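Local coordinates for protein ribonuclease J (Methanolobus psychrophilus R15, PDB 5HAB) that probably degrades RNA as an exoribonuclease of the metallo-beta-lactamase/beta-CASP family, and is captured here in complex with RNA, at residues 197-201 against 415-419; 202-206 against 271-276; 248-252 against 370-374; 258-262 against 283-287. The protein carries 1 engineered substitution. One frame throughout, in Å; residues are numbered along the deposited sequence.

Interaction 1 (197-201 against 415-419)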
loop_
_atom_site.group_PDB
_atom_site.type_symbol
_atom_site.label_atom_id
_atom_site.label_comp_id
_atom_site.label_asym_id
_atom_site.label_seq_id
_atom_site.Cartn_x
_atom_site.Cartn_y
_atom_site.Cartn_z
ATOM N N PHE B 197 -12.876 21.071 10.593
ATOM C CA PHE B 197 -12.197 21.818 11.631
ATOM C C PHE B 197 -10.940 21.131 12.117
ATOM O O PHE B 197 -10.687 19.959 11.842
ATOM C CB PHE B 197 -13.114 22.031 12.824
ATOM C CG PHE B 197 -13.120 20.877 13.782
ATOM C CD1 PHE B 197 -13.902 19.763 13.531
ATOM C CD2 PHE B 197 -12.336 20.899 14.930
ATOM C CE1 PHE B 197 -13.907 18.697 14.406
ATOM C CE2 PHE B 197 -12.338 19.834 15.803
ATOM C CZ PHE B 197 -13.123 18.733 15.541
ATOM N N LYS B 198 -10.211 21.869 12.934
ATOM C CA LYS B 198 -8.929 21.449 13.435
ATOM C C LYS B 198 -8.612 22.285 14.664
ATOM O O LYS B 198 -8.792 23.501 14.657
ATOM C CB LYS B 198 -7.880 21.615 12.335
ATOM C CG LYS B 198 -6.509 22.026 12.785
ATOM C CD LYS B 198 -5.661 22.348 11.572
ATOM C CE LYS B 198 -4.204 22.498 11.950
ATOM N NZ LYS B 198 -3.346 22.508 10.745
ATOM N N PHE B 199 -8.190 21.633 15.737
ATOM C CA PHE B 199 -7.646 22.363 16.866
ATOM C C PHE B 199 -6.256 22.858 16.467
ATOM O O PHE B 199 -5.419 22.076 16.013
ATOM C CB PHE B 199 -7.573 21.480 18.113
ATOM C CG PHE B 199 -8.913 21.128 18.693
ATOM C CD1 PHE B 199 -10.027 21.899 18.413
ATOM C CD2 PHE B 199 -9.058 20.027 19.519
ATOM C CE1 PHE B 199 -11.261 21.579 18.947
ATOM C CE2 PHE B 199 -10.292 19.700 20.056
ATOM C CZ PHE B 199 -11.393 20.478 19.771
ATOM N N ASP B 200 -6.009 24.151 16.627
ATOM C CA ASP B 200 -4.692 24.708 16.336
ATOM C C ASP B 200 -4.364 25.754 17.391
ATOM O O ASP B 200 -4.951 26.833 17.417
ATOM C CB ASP B 200 -4.634 25.317 14.932
ATOM C CG ASP B 200 -3.209 25.593 14.477
ATOM O OD1 ASP B 200 -2.328 25.749 15.348
ATOM O OD2 ASP B 200 -2.965 25.648 13.252
ATOM N N ARG B 201 -3.406 25.426 18.247
ATOM C CA ARG B 201 -3.079 26.242 19.408
ATOM C C ARG B 201 -2.059 27.317 19.089
ATOM O O ARG B 201 -1.816 28.210 19.896
ATOM C CB ARG B 201 -2.562 25.322 20.501
ATOM C CG ARG B 201 -3.646 24.338 20.907
ATOM C CD ARG B 201 -3.146 23.235 21.830
ATOM N NE ARG B 201 -4.223 22.335 22.268
ATOM C CZ ARG B 201 -4.741 21.378 21.502
ATOM N NH1 ARG B 201 -4.299 21.230 20.264
ATOM N NH2 ARG B 201 -5.714 20.600 21.953
ATOM N N ASP B 415 -7.734 14.789 18.856
ATOM C CA ASP B 415 -8.481 16.039 18.781
ATOM C C ASP B 415 -9.971 15.760 18.981
ATOM O O ASP B 415 -10.656 16.460 19.735
ATOM C CB ASP B 415 -8.234 16.731 17.443
ATOM C CG ASP B 415 -6.771 17.062 17.228
ATOM O OD1 ASP B 415 -6.182 17.725 18.103
ATOM O OD2 ASP B 415 -6.206 16.648 16.190
ATOM N N HIS B 416 -10.465 14.718 18.320
ATOM C CA HIS B 416 -11.852 14.296 18.502
ATOM C C HIS B 416 -12.103 13.802 19.913
ATOM O O HIS B 416 -13.171 14.032 20.474
ATOM C CB HIS B 416 -12.220 13.210 17.495
ATOM C CG HIS B 416 -12.535 13.742 16.135
ATOM N ND1 HIS B 416 -13.596 14.591 15.901
ATOM C CD2 HIS B 416 -11.931 13.551 14.937
ATOM C CE1 HIS B 416 -13.633 14.898 14.617
ATOM N NE2 HIS B 416 -12.635 14.280 14.009
ATOM N N TRP B 417 -11.112 13.124 20.480
ATOM C CA TRP B 417 -11.179 12.642 21.856
ATOM C C TRP B 417 -11.433 13.800 22.824
ATOM O O TRP B 417 -12.371 13.774 23.634
ATOM C CB TRP B 417 -9.879 11.912 22.206
ATOM C CG TRP B 417 -9.806 11.377 23.592
ATOM C CD1 TRP B 417 -9.183 11.950 24.660
ATOM C CD2 TRP B 417 -10.342 10.135 24.057
ATOM N NE1 TRP B 417 -9.313 11.150 25.769
ATOM C CE2 TRP B 417 -10.021 10.030 25.427
ATOM C CE3 TRP B 417 -11.072 9.108 23.454
ATOM C CZ2 TRP B 417 -10.402 8.937 26.200
ATOM C CZ3 TRP B 417 -11.448 8.022 24.224
ATOM C CH2 TRP B 417 -11.114 7.946 25.581
ATOM N N GLU B 418 -10.607 14.835 22.714
ATOM C CA GLU B 418 -10.727 15.986 23.598
ATOM C C GLU B 418 -12.000 16.794 23.327
ATOM O O GLU B 418 -12.622 17.308 24.259
ATOM C CB GLU B 418 -9.483 16.868 23.477
ATOM C CG GLU B 418 -8.217 16.150 23.944
ATOM C CD GLU B 418 -7.089 17.097 24.296
ATOM O OE1 GLU B 418 -6.045 16.614 24.788
ATOM O OE2 GLU B 418 -7.245 18.322 24.092
ATOM N N LEU B 419 -12.394 16.902 22.062
ATOM C CA LEU B 419 -13.656 17.565 21.724
ATOM C C LEU B 419 -14.816 16.852 22.417
ATOM O O LEU B 419 -15.705 17.481 22.999
ATOM C CB LEU B 419 -13.880 17.589 20.211
ATOM C CG LEU B 419 -15.220 18.176 19.747
ATOM C CD1 LEU B 419 -15.334 19.636 20.142
ATOM C CD2 LEU B 419 -15.399 18.020 18.249
HETATM O O HOH W 1 -5.899 18.541 20.546
#
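Phe197 turns its CG between the backbone N and the carbonyl carbon (chi1 85°), which swings the ring to helix 413-423, whereas Phe199, with CG beside its own N (chi1 -69°), leaves its backbone toward the helix. The edge of the Phe197 ring is directed at the face of His416 in an offset T-shaped pair, centroids 5.6 Å apart and planes at 88°. Phe197 CZ also touches Leu419 CD2 at 3.6 Å. Phe199 lies farther along: its CZ reaches Leu419 CB at 3.8 Å, and its CE2 comes within 3.3 Å of Asp415 O, the carbonyl that also accepts the helix bond from Leu419 N. A loop of the beta-lactamase domain is thereby packed on a helix of the C-terminal RNA specificity region. Beyond the rings, Arg201 NH2 meets Glu418 OE2 at 3.5 Å in a salt bridge, the oxygen near the guanidinium plane but the carboxylate turned almost perpendicular to it. A water links Arg201 NH2 to Asp415 OD1 only approximately, its 2.5 Å from Arg201 NH2 being implausibly short. With Glu418 paired to Arg201, and Asp415 OD2 bonded by Thr238 N and Tyr412 N, both acidic groups are probably stabilised beside an aromatic and aliphatic core.

Interaction 2 (202-206 against 271-276)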
loop_
_atom_site.group_PDB
_atom_site.type_symbol
_atom_site.label_atom_id
_atom_site.label_comp_id
_atom_site.label_asym_id
_atom_site.label_seq_id
_atom_site.Cartn_x
_atom_site.Cartn_y
_atom_site.Cartn_z
ATOM N N THR B 202 -1.487 27.240 17.891
ATOM C CA THR B 202 -0.576 28.265 17.397
ATOM C C THR B 202 -0.892 28.597 15.938
ATOM O O THR B 202 -0.069 28.361 15.055
ATOM C CB THR B 202 0.910 27.826 17.520
ATOM O OG1 THR B 202 1.139 26.645 16.740
ATOM C CG2 THR B 202 1.280 27.539 18.972
ATOM N N PRO B 203 -2.091 29.150 15.679
ATOM C CA PRO B 203 -2.460 29.491 14.301
ATOM C C PRO B 203 -1.597 30.620 13.765
ATOM O O PRO B 203 -1.027 31.371 14.552
ATOM C CB PRO B 203 -3.925 29.936 14.417
ATOM C CG PRO B 203 -4.352 29.593 15.814
ATOM C CD PRO B 203 -3.117 29.586 16.641
ATOM N N THR B 204 -1.501 30.740 12.448
ATOM C CA THR B 204 -0.730 31.820 11.853
ATOM C C THR B 204 -1.611 32.976 11.371
ATOM O O THR B 204 -1.099 33.955 10.829
ATOM C CB THR B 204 0.130 31.322 10.674
ATOM O OG1 THR B 204 -0.716 30.817 9.636
ATOM C CG2 THR B 204 1.083 30.220 11.130
ATOM N N LEU B 205 -2.925 32.878 11.561
ATOM C CA LEU B 205 -3.809 33.956 11.111
ATOM C C LEU B 205 -5.044 34.177 11.981
ATOM O O LEU B 205 -5.268 35.286 12.472
ATOM C CB LEU B 205 -4.253 33.698 9.671
ATOM C CG LEU B 205 -4.330 34.936 8.776
ATOM C CD1 LEU B 205 -3.058 35.758 8.877
ATOM C CD2 LEU B 205 -4.599 34.542 7.333
ATOM N N GLY B 206 -5.849 33.140 12.166
ATOM C CA GLY B 206 -7.059 33.254 12.961
ATOM C C GLY B 206 -6.811 33.395 14.450
ATOM O O GLY B 206 -5.788 33.928 14.882
ATOM N N ILE B 271 -5.717 31.035 2.977
ATOM C CA ILE B 271 -5.224 32.396 3.131
ATOM C C ILE B 271 -4.016 32.490 4.072
ATOM O O ILE B 271 -3.099 33.275 3.827
ATOM C CB ILE B 271 -6.377 33.316 3.600
ATOM C CG1 ILE B 271 -7.537 33.261 2.600
ATOM C CG2 ILE B 271 -5.909 34.738 3.749
ATOM C CD1 ILE B 271 -7.144 33.622 1.172
ATOM N N ALA B 272 -4.007 31.693 5.138
ATOM C CA ALA B 272 -2.868 31.662 6.061
ATOM C C ALA B 272 -1.592 31.229 5.341
ATOM O O ALA B 272 -0.511 31.806 5.533
ATOM C CB ALA B 272 -3.158 30.742 7.228
ATOM N N ARG B 273 -1.739 30.216 4.497
ATOM C CA ARG B 273 -0.627 29.674 3.733
ATOM C C ARG B 273 -0.077 30.706 2.751
ATOM O O ARG B 273 1.131 30.957 2.713
ATOM C CB ARG B 273 -1.064 28.421 2.976
ATOM C CG ARG B 273 0.031 27.814 2.130
ATOM C CD ARG B 273 0.936 26.953 2.974
ATOM N NE ARG B 273 0.373 25.620 3.154
ATOM C CZ ARG B 273 -0.264 25.231 4.249
ATOM N NH1 ARG B 273 -0.405 26.076 5.258
ATOM N NH2 ARG B 273 -0.754 24.005 4.343
ATOM N N VAL B 274 -0.971 31.283 1.950
ATOM C CA VAL B 274 -0.601 32.301 0.971
ATOM C C VAL B 274 0.088 33.480 1.654
ATOM O O VAL B 274 1.098 33.996 1.164
ATOM C CB VAL B 274 -1.828 32.777 0.180
ATOM C CG1 VAL B 274 -1.464 33.960 -0.708
ATOM C CG2 VAL B 274 -2.405 31.641 -0.653
ATOM N N ASN B 275 -0.463 33.887 2.795
ATOM C CA ASN B 275 0.112 34.943 3.617
ATOM C C ASN B 275 1.566 34.625 3.946
ATOM O O ASN B 275 2.478 35.424 3.657
ATOM C CB ASN B 275 -0.703 35.118 4.904
ATOM C CG ASN B 275 -0.347 36.387 5.657
ATOM O OD1 ASN B 275 -0.228 37.459 5.063
ATOM N ND2 ASN B 275 -0.179 36.272 6.971
ATOM N N SER B 276 1.772 33.452 4.547
ATOM C CA SER B 276 3.114 32.981 4.864
ATOM C C SER B 276 4.022 33.080 3.647
ATOM O O SER B 276 5.146 33.578 3.742
ATOM C CB SER B 276 3.079 31.540 5.377
ATOM O OG SER B 276 2.602 31.485 6.709
HETATM O O HOH W 2 1.208 29.641 7.466
#
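A single water is gripped from both segments: it lies 3.1 Å from Thr204 OG1, gives a weak bond to Ala272 O, and sits near Ser276 OG at a doubtfully short 2.4 Å. The hydroxyl of Thr204 sits between its backbone N and carbonyl carbon (chi1 63°), a rotation that turns OG1 to the helix, where it also packs against Ala272 CB at 3.4 Å. Ser276 OG has a second partner in His245 ND1 of helix 241-253, so the water joins the 202-206 loop to a polar group already fixed by a neighbouring helix. Alongside, Leu205 supplies the apolar half. Its CD2 branch rests over the first turn of the helix, 3.6 Å from Ala272 CA and 3.8 Å from Ile271 CG2, while its other branch, CD1, reaches the amide nitrogen Asn275 ND2 at 3.5 Å. The small alanine lets the loop backbone approach, with the CA atoms of Leu205 and Ala272 only 5.6 Å apart. Ile308 packs on both Leu205 and Ile271. The pairing, a loop of the beta-lactamase domain against the start of a beta-CASP helix, is consistent with the two-domain architecture of RNase J.

Interaction 3 (248-252 against 370-374)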
loop_
_atom_site.group_PDB
_atom_site.type_symbol
_atom_site.label_atom_id
_atom_site.label_comp_id
_atom_site.label_asym_id
_atom_site.label_seq_id
_atom_site.Cartn_x
_atom_site.Cartn_y
_atom_site.Cartn_z
ATOM N N LEU B 248 7.646 25.399 5.064
ATOM C CA LEU B 248 7.634 26.200 3.847
ATOM C C LEU B 248 8.759 27.240 3.894
ATOM O O LEU B 248 9.445 27.484 2.894
ATOM C CB LEU B 248 6.268 26.862 3.661
ATOM C CG LEU B 248 5.904 27.390 2.275
ATOM C CD1 LEU B 248 6.312 26.425 1.170
ATOM C CD2 LEU B 248 4.414 27.640 2.226
ATOM N N LYS B 249 8.960 27.829 5.069
ATOM C CA LYS B 249 10.076 28.742 5.277
ATOM C C LYS B 249 11.398 28.067 4.925
ATOM O O LYS B 249 12.194 28.602 4.151
ATOM C CB LYS B 249 10.112 29.223 6.727
ATOM C CG LYS B 249 11.215 30.224 7.022
ATOM C CD LYS B 249 11.110 30.750 8.446
ATOM C CE LYS B 249 12.017 31.955 8.666
ATOM N NZ LYS B 249 11.699 32.664 9.942
ATOM N N ASP B 250 11.604 26.874 5.477
ATOM C CA ASP B 250 12.840 26.125 5.266
ATOM C C ASP B 250 13.040 25.786 3.790
ATOM O O ASP B 250 14.151 25.876 3.273
ATOM C CB ASP B 250 12.840 24.852 6.120
ATOM C CG ASP B 250 14.238 24.290 6.347
ATOM O OD1 ASP B 250 15.170 24.658 5.598
ATOM O OD2 ASP B 250 14.405 23.486 7.291
ATOM N N VAL B 251 11.965 25.396 3.113
ATOM C CA VAL B 251 12.063 25.036 1.702
ATOM C C VAL B 251 12.401 26.265 0.853
ATOM O O VAL B 251 13.130 26.166 -0.138
ATOM C CB VAL B 251 10.764 24.366 1.206
ATOM C CG1 VAL B 251 10.770 24.224 -0.312
ATOM C CG2 VAL B 251 10.583 23.009 1.869
ATOM N N LEU B 252 11.883 27.426 1.244
ATOM C CA LEU B 252 12.030 28.616 0.409
ATOM C C LEU B 252 13.355 29.342 0.647
ATOM O O LEU B 252 13.955 29.870 -0.289
ATOM C CB LEU B 252 10.854 29.573 0.630
ATOM C CG LEU B 252 9.569 29.166 -0.098
ATOM C CD1 LEU B 252 8.378 29.973 0.391
ATOM C CD2 LEU B 252 9.747 29.330 -1.597
ATOM N N ARG B 370 12.741 25.215 -9.286
ATOM C CA ARG B 370 12.097 24.575 -8.150
ATOM C C ARG B 370 10.586 24.889 -8.058
ATOM O O ARG B 370 10.167 26.047 -7.992
ATOM C CB ARG B 370 12.848 24.973 -6.872
ATOM C CG ARG B 370 14.221 24.285 -6.719
ATOM C CD ARG B 370 15.213 25.177 -5.973
ATOM N NE ARG B 370 14.528 25.898 -4.914
ATOM C CZ ARG B 370 14.590 25.568 -3.626
ATOM N NH1 ARG B 370 15.325 24.526 -3.235
ATOM N NH2 ARG B 370 13.920 26.283 -2.724
ATOM N N ILE B 371 9.775 23.834 -8.088
ATOM C CA ILE B 371 8.327 23.972 -7.982
ATOM C C ILE B 371 7.832 23.391 -6.664
ATOM O O ILE B 371 7.964 22.194 -6.406
ATOM C CB ILE B 371 7.629 23.336 -9.187
ATOM C CG1 ILE B 371 8.203 23.953 -10.464
ATOM C CG2 ILE B 371 6.123 23.538 -9.101
ATOM C CD1 ILE B 371 7.605 23.438 -11.728
ATOM N N ILE B 372 7.268 24.260 -5.831
ATOM C CA ILE B 372 6.846 23.890 -4.492
ATOM C C ILE B 372 5.330 23.754 -4.409
ATOM O O ILE B 372 4.596 24.743 -4.478
ATOM C CB ILE B 372 7.345 24.915 -3.458
ATOM C CG1 ILE B 372 8.873 24.966 -3.443
ATOM C CG2 ILE B 372 6.802 24.587 -2.077
ATOM C CD1 ILE B 372 9.446 26.151 -4.180
ATOM N N PHE B 373 4.874 22.515 -4.259
ATOM C CA PHE B 373 3.474 22.216 -4.013
ATOM C C PHE B 373 3.193 22.282 -2.517
ATOM O O PHE B 373 3.468 21.337 -1.785
ATOM C CB PHE B 373 3.110 20.833 -4.552
ATOM C CG PHE B 373 3.172 20.724 -6.046
ATOM C CD1 PHE B 373 4.392 20.641 -6.698
ATOM C CD2 PHE B 373 2.012 20.677 -6.799
ATOM C CE1 PHE B 373 4.453 20.534 -8.074
ATOM C CE2 PHE B 373 2.064 20.565 -8.176
ATOM C CZ PHE B 373 3.287 20.494 -8.814
ATOM N N SER B 374 2.658 23.407 -2.062
ATOM C CA SER B 374 2.256 23.532 -0.670
ATOM C C SER B 374 0.839 22.987 -0.501
ATOM O O SER B 374 -0.094 23.729 -0.188
ATOM C CB SER B 374 2.333 24.979 -0.214
ATOM O OG SER B 374 2.270 25.039 1.191
#
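Ile372 projects from strand 370-374 onto helix 241-253, and its CG1, CG2 and CD1 each meet a different residue. The Ile372 and Val251 side chains run past each other in opposite directions, with Ile372 CG1 3.7 Å from Val251 CG1. The CG2 branch of Ile372, anti to the backbone N, crosses Leu248 at a slant and touches Leu248 CD1 at 3.8 Å, while Ile372 CD1 reaches Leu252 CD2 at 4.1 Å. The short helix and strand axes run nearly antiparallel, at 175° and 10.6 Å apart, so Ser374 lies opposite Leu248, and Arg370 near Val251, in antiparallel order. At one end Leu248 CD2 rests 3.5 Å from Ser374 OG, whose hydroxyl is bonded to Val405 O. At the other, Arg370 bends at chi2 and chi3, which turns its guanidinium back to the helix. There Arg370 NH2 donates to Val251 O at 2.7 Å; the acceptor lies close to the guanidinium plane, and the N-H...O angle of 145° shows a bond that is short but not straight. This helix covering one face of a parallel sheet belongs to the alpha/beta arrangement of the beta-CASP domain. Arg370 also has a weak, long ion pair with Glu418 of the second subunit. Chemically, then, three aliphatic contacts share the burial with one charged bond: the arginine donates to a main-chain oxygen near the C-terminal end of the helix, where the helix dipole would probably favour a positive group.

Interaction 4 (258-262 against 283-287)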
loop_
_atom_site.group_PDB
_atom_site.type_symbol
_atom_site.label_atom_id
_atom_site.label_comp_id
_atom_site.label_asym_id
_atom_site.label_seq_id
_atom_site.Cartn_x
_atom_site.Cartn_y
_atom_site.Cartn_z
ATOM N N SER B 258 20.281 29.510 -4.683
ATOM C CA SER B 258 19.317 30.547 -4.338
ATOM C C SER B 258 18.723 31.289 -5.532
ATOM O O SER B 258 17.545 31.636 -5.520
ATOM C CB SER B 258 19.970 31.555 -3.391
ATOM O OG SER B 258 19.142 32.688 -3.223
ATOM N N ALA B 259 19.533 31.548 -6.552
ATOM C CA ALA B 259 19.068 32.327 -7.698
ATOM C C ALA B 259 18.590 31.429 -8.833
ATOM O O ALA B 259 19.005 31.592 -9.980
ATOM C CB ALA B 259 20.171 33.250 -8.190
ATOM N N VAL B 260 17.710 30.488 -8.512
ATOM C CA VAL B 260 17.339 29.451 -9.464
ATOM C C VAL B 260 16.018 29.762 -10.164
ATOM O O VAL B 260 15.833 29.421 -11.333
ATOM C CB VAL B 260 17.278 28.074 -8.777
ATOM C CG1 VAL B 260 16.210 28.054 -7.693
ATOM C CG2 VAL B 260 17.034 26.988 -9.802
ATOM N N GLY B 261 15.099 30.413 -9.459
ATOM C CA GLY B 261 13.755 30.588 -9.976
ATOM C C GLY B 261 12.804 29.571 -9.375
ATOM O O GLY B 261 12.910 28.367 -9.631
ATOM N N MET B 262 11.870 30.062 -8.570
ATOM C CA MET B 262 10.975 29.196 -7.822
ATOM C C MET B 262 9.508 29.562 -8.034
ATOM O O MET B 262 9.137 30.735 -8.002
ATOM C CB MET B 262 11.322 29.256 -6.332
ATOM C CG MET B 262 12.769 28.892 -6.021
ATOM S SD MET B 262 13.203 29.123 -4.286
ATOM C CE MET B 262 12.916 30.876 -4.102
ATOM N N GLU B 283 11.055 38.140 2.565
ATOM C CA GLU B 283 12.263 37.847 3.339
ATOM C C GLU B 283 13.394 37.265 2.464
ATOM O O GLU B 283 14.513 37.074 2.931
ATOM C CB GLU B 283 11.913 36.897 4.502
ATOM C CG GLU B 283 13.042 36.651 5.507
ATOM C CD GLU B 283 12.604 35.819 6.703
ATOM O OE1 GLU B 283 13.473 35.463 7.531
ATOM O OE2 GLU B 283 11.397 35.502 6.805
ATOM N N MET B 284 13.114 36.991 1.194
ATOM C CA MET B 284 14.156 36.470 0.306
ATOM C C MET B 284 14.443 37.333 -0.926
ATOM O O MET B 284 15.025 36.853 -1.902
ATOM C CB MET B 284 13.815 35.038 -0.129
ATOM C CG MET B 284 12.548 34.875 -0.935
ATOM S SD MET B 284 11.961 33.163 -0.929
ATOM C CE MET B 284 10.887 33.196 -2.347
ATOM N N GLY B 285 14.017 38.591 -0.883
ATOM C CA GLY B 285 14.283 39.551 -1.944
ATOM C C GLY B 285 13.679 39.251 -3.302
ATOM O O GLY B 285 14.229 39.633 -4.336
ATOM N N ARG B 286 12.530 38.586 -3.302
ATOM C CA ARG B 286 11.790 38.353 -4.535
ATOM C C ARG B 286 10.470 39.114 -4.508
ATOM O O ARG B 286 9.931 39.397 -3.438
ATOM C CB ARG B 286 11.552 36.858 -4.753
ATOM C CG ARG B 286 12.836 36.043 -4.810
ATOM C CD ARG B 286 12.565 34.639 -5.308
ATOM N NE ARG B 286 13.790 33.864 -5.479
ATOM C CZ ARG B 286 14.006 33.034 -6.495
ATOM N NH1 ARG B 286 13.083 32.882 -7.435
ATOM N NH2 ARG B 286 15.145 32.363 -6.580
ATOM N N ILE B 287 9.957 39.454 -5.686
ATOM C CA ILE B 287 8.675 40.140 -5.766
ATOM C C ILE B 287 7.549 39.120 -5.813
ATOM O O ILE B 287 7.452 38.336 -6.760
ATOM C CB ILE B 287 8.612 41.065 -6.997
ATOM C CG1 ILE B 287 9.583 42.237 -6.844
ATOM C CG2 ILE B 287 7.192 41.559 -7.225
ATOM C CD1 ILE B 287 9.639 43.137 -8.059
#
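The backbones stay well apart, with the CA atoms of Gly261 and Arg286 9.7 Å from each other, and Gly261 adopts positive phi (99°) as the loop curls before strand 262-266. Arg286 spans this distance with a chain extended from CG to NE, CG lying beside its backbone N, and places its guanidinium inside the curl. Arg286 NH2 donates to Ser258 O at 2.7 Å; the oxygen is in the guanidinium plane and the nitrogen in the carbonyl plane, although the angle at the hydrogen is only 134°. The backbone nitrogens of Val260 and Gly261 lie at the edge of the same flat group, Gly261 N 3.5 Å from Arg286 NH2, as donor beside donor and not as a bond. Both segments lead into neighbouring parts of the parallel sheet of the beta-CASP domain: strands 262-266 and 287-291 flank strand 338-342, and Arg286 NH1 donates to Tyr338 O of that middle strand. Over one face of the guanidinium sits the methyl of Met262, brought there by a bend at chi3 (-61°). Met262 CE is 3.4 Å from Arg286 CZ, above the centre of the group. The same Met262 CE meets Met284 CE at 3.5 Å, so one methyl touches both the guanidinium and a second methionine that reaches in on an extended chain. Leu339 packs on both methionines.

Overall arrangement
Interactions 1 and 3 are buried, whereas 2 and 4 are partly exposed. Helix 241-253 and strand 370-374 of interaction 3 connect its neighbours: Arg273, on the helix of interaction 2, meets Leu248 and Ser374, and Arg370 meets Gly261 and Met262 of interaction 4, whose centre is about 11 Å from that of interaction 3. Interactions 1 and 2 use adjoining parts of one loop, yet touch different helices and each other nowhere else. Their chemistry differs with place: aromatic rings and a salt bridge in 1, a shared water in 2, aliphatic groups with an arginine-to-carbonyl bond in 3, and an arginine under a methionine in 4. Both 1 and 3 also touch the second subunit.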